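Local coordinates for protein biphenyl 2,3-Dioxygenase Beta Subunit (Sphingobium yanoikuyae, PDB 2GBW) that is the beta subunit of a biphenyl 2,3-dioxygenase and probably takes part in ring hydroxylation, adding molecular oxygen to aromatic rings, at residues B[136-141]-B[158-163]; B[101-106]-B[118-123]. One frame throughout, in Å; residues are numbered along the deposited sequence.

Contact 1 of 2, residues B[136-141]-B[158-163]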
loop_
_atom_site.group_PDB
_atom_site.type_symbol
_atom_site.label_atom_id
_atom_site.label_comp_id
_atom_site.label_asym_id
_atom_site.label_seq_id
_atom_site.Cartn_x
_atom_site.Cartn_y
_atom_site.Cartn_z
ATOM N N HIS B 136 4.034 7.699 -11.400
ATOM C CA HIS B 136 4.789 7.117 -12.510
ATOM C C HIS B 136 6.146 7.777 -12.587
ATOM O O HIS B 136 6.275 8.981 -12.332
ATOM C CB HIS B 136 4.083 7.324 -13.855
ATOM C CG HIS B 136 2.718 6.740 -13.916
ATOM N ND1 HIS B 136 2.457 5.447 -14.354
ATOM C CD2 HIS B 136 1.534 7.273 -13.566
ATOM C CE1 HIS B 136 1.149 5.248 -14.313
ATOM N NE2 HIS B 136 0.576 6.312 -13.780
ATOM N N THR B 137 7.154 7.005 -12.943
ATOM C CA THR B 137 8.443 7.561 -13.292
ATOM C C THR B 137 8.862 7.079 -14.639
ATOM O O THR B 137 8.614 5.911 -15.009
ATOM C CB THR B 137 9.533 7.318 -12.261
ATOM O OG1 THR B 137 9.766 5.915 -12.117
ATOM C CG2 THR B 137 9.101 7.900 -10.931
ATOM N N LEU B 138 9.447 8.028 -15.372
ATOM C CA LEU B 138 9.883 7.834 -16.759
ATOM C C LEU B 138 11.186 8.580 -17.077
ATOM O O LEU B 138 11.485 9.632 -16.468
ATOM C CB LEU B 138 8.833 8.398 -17.755
ATOM C CG LEU B 138 7.362 7.989 -17.763
ATOM C CD1 LEU B 138 6.625 8.998 -16.877
ATOM C CD2 LEU B 138 6.710 7.935 -19.193
ATOM N N GLY B 139 11.925 8.039 -18.040
ATOM C CA GLY B 139 13.000 8.779 -18.747
ATOM C C GLY B 139 12.389 9.340 -20.027
ATOM O O GLY B 139 11.488 8.752 -20.670
ATOM N N ARG B 140 12.815 10.520 -20.394
ATOM C CA ARG B 140 12.371 11.147 -21.598
ATOM C C ARG B 140 13.624 11.460 -22.442
ATOM O O ARG B 140 14.622 11.971 -21.932
ATOM C CB ARG B 140 11.599 12.422 -21.279
ATOM C CG ARG B 140 11.201 13.188 -22.532
ATOM C CD ARG B 140 10.171 14.258 -22.255
ATOM N NE ARG B 140 10.711 15.316 -21.398
ATOM C CZ ARG B 140 10.011 16.336 -20.926
ATOM N NH1 ARG B 140 8.750 16.483 -21.251
ATOM N NH2 ARG B 140 10.602 17.246 -20.149
ATOM N N GLU B 141 13.559 11.126 -23.725
ATOM C CA GLU B 141 14.632 11.386 -24.672
ATOM C C GLU B 141 13.979 12.176 -25.814
ATOM O O GLU B 141 13.182 11.607 -26.562
ATOM C CB GLU B 141 15.276 10.081 -25.148
ATOM C CG GLU B 141 15.920 9.288 -24.015
ATOM C CD GLU B 141 16.408 7.891 -24.392
ATOM O OE1 GLU B 141 16.249 7.436 -25.556
ATOM O OE2 GLU B 141 16.983 7.244 -23.472
ATOM N N LEU B 158 9.594 8.056 -24.640
ATOM C CA LEU B 158 9.243 7.958 -23.217
ATOM C C LEU B 158 9.486 6.543 -22.759
ATOM O O LEU B 158 8.904 5.577 -23.318
ATOM C CB LEU B 158 7.772 8.331 -22.971
ATOM C CG LEU B 158 7.397 9.790 -23.366
ATOM C CD1 LEU B 158 5.886 10.051 -23.462
ATOM C CD2 LEU B 158 8.106 10.795 -22.411
ATOM N N ILE B 159 10.324 6.398 -21.743
ATOM C CA ILE B 159 10.787 5.101 -21.290
ATOM C C ILE B 159 10.229 4.860 -19.888
ATOM O O ILE B 159 10.658 5.480 -18.921
ATOM C CB ILE B 159 12.296 5.045 -21.267
ATOM C CG1 ILE B 159 12.836 5.424 -22.671
ATOM C CG2 ILE B 159 12.705 3.645 -20.802
ATOM C CD1 ILE B 159 14.191 5.997 -22.633
ATOM N N LEU B 160 9.223 4.003 -19.793
ATOM C CA LEU B 160 8.557 3.748 -18.545
ATOM C C LEU B 160 9.437 2.956 -17.597
ATOM O O LEU B 160 10.033 1.949 -18.003
ATOM C CB LEU B 160 7.287 2.960 -18.825
ATOM C CG LEU B 160 6.158 3.711 -19.459
ATOM C CD1 LEU B 160 5.007 2.695 -19.827
ATOM C CD2 LEU B 160 5.679 4.738 -18.473
ATOM N N ASP B 161 9.443 3.298 -16.311
ATOM C CA ASP B 161 10.240 2.486 -15.416
ATOM C C ASP B 161 9.550 1.141 -14.981
ATOM O O ASP B 161 10.263 0.221 -14.676
ATOM C CB ASP B 161 10.684 3.248 -14.185
ATOM C CG ASP B 161 11.671 4.344 -14.520
ATOM O OD1 ASP B 161 12.309 4.245 -15.582
ATOM O OD2 ASP B 161 11.787 5.302 -13.735
ATOM N N ALA B 162 8.225 1.081 -14.962
ATOM C CA ALA B 162 7.441 -0.075 -14.472
ATOM C C ALA B 162 7.012 -0.970 -15.609
ATOM O O ALA B 162 6.403 -0.521 -16.581
ATOM C CB ALA B 162 6.179 0.363 -13.676
ATOM N N ARG B 163 7.286 -2.261 -15.484
ATOM C CA ARG B 163 6.823 -3.216 -16.482
ATOM C C ARG B 163 5.284 -3.345 -16.458
ATOM O O ARG B 163 4.661 -3.402 -17.515
ATOM C CB ARG B 163 7.469 -4.591 -16.268
ATOM C CG ARG B 163 6.972 -5.686 -17.198
ATOM C CD ARG B 163 7.309 -5.369 -18.645
ATOM N NE ARG B 163 6.764 -6.314 -19.647
ATOM C CZ ARG B 163 5.691 -6.082 -20.438
ATOM N NH1 ARG B 163 4.905 -5.021 -20.273
ATOM N NH2 ARG B 163 5.367 -6.974 -21.370
HETATM O O HOH W 1 6.821 4.033 -13.982
#

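Contact 2 of 2, residues B[101-106]-B[118-123]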
loop_
_atom_site.group_PDB
_atom_site.type_symbol
_atom_site.label_atom_id
_atom_site.label_comp_id
_atom_site.label_asym_id
_atom_site.label_seq_id
_atom_site.Cartn_x
_atom_site.Cartn_y
_atom_site.Cartn_z
ATOM N N TYR B 101 3.631 17.302 -12.319
ATOM C CA TYR B 101 4.868 16.764 -12.909
ATOM C C TYR B 101 6.117 17.372 -12.262
ATOM O O TYR B 101 6.222 18.591 -12.053
ATOM C CB TYR B 101 4.966 17.131 -14.414
ATOM C CG TYR B 101 3.920 16.611 -15.352
ATOM C CD1 TYR B 101 2.664 17.196 -15.427
ATOM C CD2 TYR B 101 4.213 15.621 -16.267
ATOM C CE1 TYR B 101 1.693 16.738 -16.308
ATOM C CE2 TYR B 101 3.236 15.151 -17.146
ATOM C CZ TYR B 101 2.000 15.719 -17.174
ATOM O OH TYR B 101 1.068 15.292 -18.091
ATOM N N PHE B 102 7.073 16.496 -11.970
ATOM C CA PHE B 102 8.345 16.852 -11.406
ATOM C C PHE B 102 9.447 16.433 -12.364
ATOM O O PHE B 102 9.755 15.256 -12.498
ATOM C CB PHE B 102 8.492 16.244 -10.024
ATOM C CG PHE B 102 7.473 16.764 -9.035
ATOM C CD1 PHE B 102 6.226 16.222 -9.007
ATOM C CD2 PHE B 102 7.794 17.800 -8.121
ATOM C CE1 PHE B 102 5.235 16.699 -8.131
ATOM C CE2 PHE B 102 6.797 18.315 -7.228
ATOM C CZ PHE B 102 5.533 17.716 -7.207
ATOM N N VAL B 103 9.974 17.420 -13.089
ATOM C CA VAL B 103 10.939 17.183 -14.142
ATOM C C VAL B 103 12.302 17.519 -13.580
ATOM O O VAL B 103 12.495 18.604 -13.037
ATOM C CB VAL B 103 10.634 18.023 -15.408
ATOM C CG1 VAL B 103 11.712 17.827 -16.497
ATOM C CG2 VAL B 103 9.272 17.720 -15.930
ATOM N N SER B 104 13.256 16.598 -13.702
ATOM C CA SER B 104 14.601 16.785 -13.168
ATOM C C SER B 104 15.675 16.216 -14.089
ATOM O O SER B 104 15.395 15.494 -15.051
ATOM C CB SER B 104 14.731 16.076 -11.794
ATOM O OG SER B 104 15.964 16.466 -11.219
ATOM N N ASN B 105 16.928 16.587 -13.796
ATOM C CA ASN B 105 18.094 16.065 -14.458
ATOM C C ASN B 105 18.063 16.335 -15.941
ATOM O O ASN B 105 18.322 15.442 -16.725
ATOM C CB ASN B 105 18.211 14.550 -14.231
ATOM C CG ASN B 105 19.601 14.181 -13.784
ATOM O OD1 ASN B 105 19.974 14.462 -12.620
ATOM N ND2 ASN B 105 20.401 13.644 -14.682
ATOM N N VAL B 106 17.634 17.527 -16.321
ATOM C CA VAL B 106 17.593 17.911 -17.728
ATOM C C VAL B 106 19.053 18.055 -18.205
ATOM O O VAL B 106 19.824 18.791 -17.620
ATOM C CB VAL B 106 16.841 19.253 -17.899
ATOM C CG1 VAL B 106 16.959 19.803 -19.328
ATOM C CG2 VAL B 106 15.400 19.096 -17.544
ATOM N N VAL B 118 18.000 16.011 -25.834
ATOM C CA VAL B 118 17.659 16.340 -24.438
ATOM C C VAL B 118 17.138 15.150 -23.632
ATOM O O VAL B 118 16.095 14.528 -23.942
ATOM C CB VAL B 118 16.653 17.518 -24.364
ATOM C CG1 VAL B 118 16.523 18.031 -22.904
ATOM C CG2 VAL B 118 17.060 18.646 -25.342
ATOM N N LEU B 119 17.859 14.855 -22.556
ATOM C CA LEU B 119 17.495 13.845 -21.581
ATOM C C LEU B 119 16.842 14.510 -20.357
ATOM O O LEU B 119 17.247 15.571 -19.901
ATOM C CB LEU B 119 18.730 13.083 -21.134
ATOM C CG LEU B 119 19.556 12.434 -22.244
ATOM C CD1 LEU B 119 20.911 11.987 -21.669
ATOM C CD2 LEU B 119 18.770 11.282 -22.834
ATOM N N SER B 120 15.846 13.858 -19.791
ATOM C CA SER B 120 15.270 14.313 -18.525
ATOM C C SER B 120 14.608 13.127 -17.780
ATOM O O SER B 120 14.213 12.130 -18.408
ATOM C CB SER B 120 14.293 15.464 -18.785
ATOM O OG SER B 120 13.266 15.037 -19.658
ATOM N N ASN B 121 14.478 13.253 -16.453
ATOM C CA ASN B 121 13.761 12.333 -15.586
ATOM C C ASN B 121 12.383 12.951 -15.236
ATOM O O ASN B 121 12.299 14.179 -14.929
ATOM C CB ASN B 121 14.485 12.153 -14.240
ATOM C CG ASN B 121 15.764 11.371 -14.333
ATOM O OD1 ASN B 121 16.012 10.675 -15.324
ATOM N ND2 ASN B 121 16.569 11.436 -13.278
ATOM N N ILE B 122 11.324 12.143 -15.268
ATOM C CA ILE B 122 10.005 12.681 -14.992
ATOM C C ILE B 122 9.337 11.875 -13.936
ATOM O O ILE B 122 9.358 10.638 -13.994
ATOM C CB ILE B 122 9.101 12.764 -16.232
ATOM C CG1 ILE B 122 9.803 13.408 -17.397
ATOM C CG2 ILE B 122 7.870 13.618 -15.929
ATOM C CD1 ILE B 122 9.063 13.316 -18.677
ATOM N N LEU B 123 8.796 12.555 -12.949
ATOM C CA LEU B 123 7.946 11.949 -11.932
ATOM C C LEU B 123 6.562 12.585 -12.051
ATOM O O LEU B 123 6.408 13.803 -11.988
ATOM C CB LEU B 123 8.525 12.235 -10.524
ATOM C CG LEU B 123 7.740 11.791 -9.279
ATOM C CD1 LEU B 123 7.471 10.292 -9.221
ATOM C CD2 LEU B 123 8.512 12.274 -8.011
#

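Contact 1 of 2, residues B[136-141]-B[158-163]
The D161 carboxylate takes T137 OG1 at OD2, 2.7 Å away, on the anti side and 22° out of the carboxylate plane, while OD1 forms salt bridges with R100 and K98 of a second subunit. At E141, I159 CD1 lies over one face of the carboxylate, 3.4 Å from CD. Both pairs belong to the antiparallel hairpin of strands 132-147 and 150-160, within the curved sheet of an NTF2-like fold. T137 reaches the acid because its hydroxyl sits between backbone N and carbonyl carbon (chi1 62°). Were D161 an alanine, T137 OG1 would probably lose this acceptor, and the second subunit's R100 and K98 this counter-charge. D161 N also bonds to T137 O, carrying the pairing one step beyond the strand's end, and G139 and I159 exchange two backbone bonds. On the face that carries L138, L158, L160 and R140, L138 and L160 run side by side, their CD2 methyls 3.4 Å apart, tighter than usual for carbons. L158 lies alongside the aliphatic part of R140, whose NH1 is salt-bridged to the C174 carboxylate; the touch is L158 CD2 to R140 CG, 3.9 Å.

Contact 2 of 2, residues B[101-106]-B[118-123]
N105 and N121, on the antiparallel hairpin of strands 98-112 and 115-128 in the NTF2-like sheet, lie side by side and point the same way. Their amide planes are only 13° apart, yet they meet through carbon and nitrogen: N105 CB is 3.6 Å from N121 ND2. Their polar ends serve the subunit interface instead. N121 ND2 donates to Y101 O and Q28 OE1 of a second subunit and its OD1 accepts from R100 there, a grip that should fix the amide's rotation; N105 ND2 reaches R21 O of the same neighbour. F102 pairs with L123 and S104 with N121, each through two backbone hydrogen bonds; S104 N to N121 O and N121 N to S104 O both have N-H...O angles of 169°. Past S104 a beta bulge sets N105, with a left-handed backbone, and V106 together against S120, before E107 and L119 resume the backbone bonding. Around F102, L123 O lies in the plane of the ring at its edge, 3.8 Å from CD1. On the face turned to helix 10-28, Y101 and I122 run alongside each other: I122 CG2, anti to its own nitrogen, comes to the tyrosine ring's edge, while Y101 OH bonds to F173 O. Further along, V106 and V118 cross obliquely, CG1 to CG1 at 4.0 Å, and V106 CG2 rests 4.0 Å from S120 CB.

Contact 2 closes before contact 1 opens, and their centres are 10 Å apart. Strands 98-112, 115-128, 132-147 and 150-160 succeed one another both along the chain and across the sheet, so two consecutive hairpins form one antiparallel meander. The seam lies between 118-123 and 136-141: L138 O is 2.8 Å from I122 N and R140 N is 2.9 Å from S120 O, both probable hydrogen bonds, and T137 CG2 packs against L123 CD1. Both contacts also touch the same second subunit. The same continuous sheet therefore contributes buried strand pairing and part of the oligomer interface.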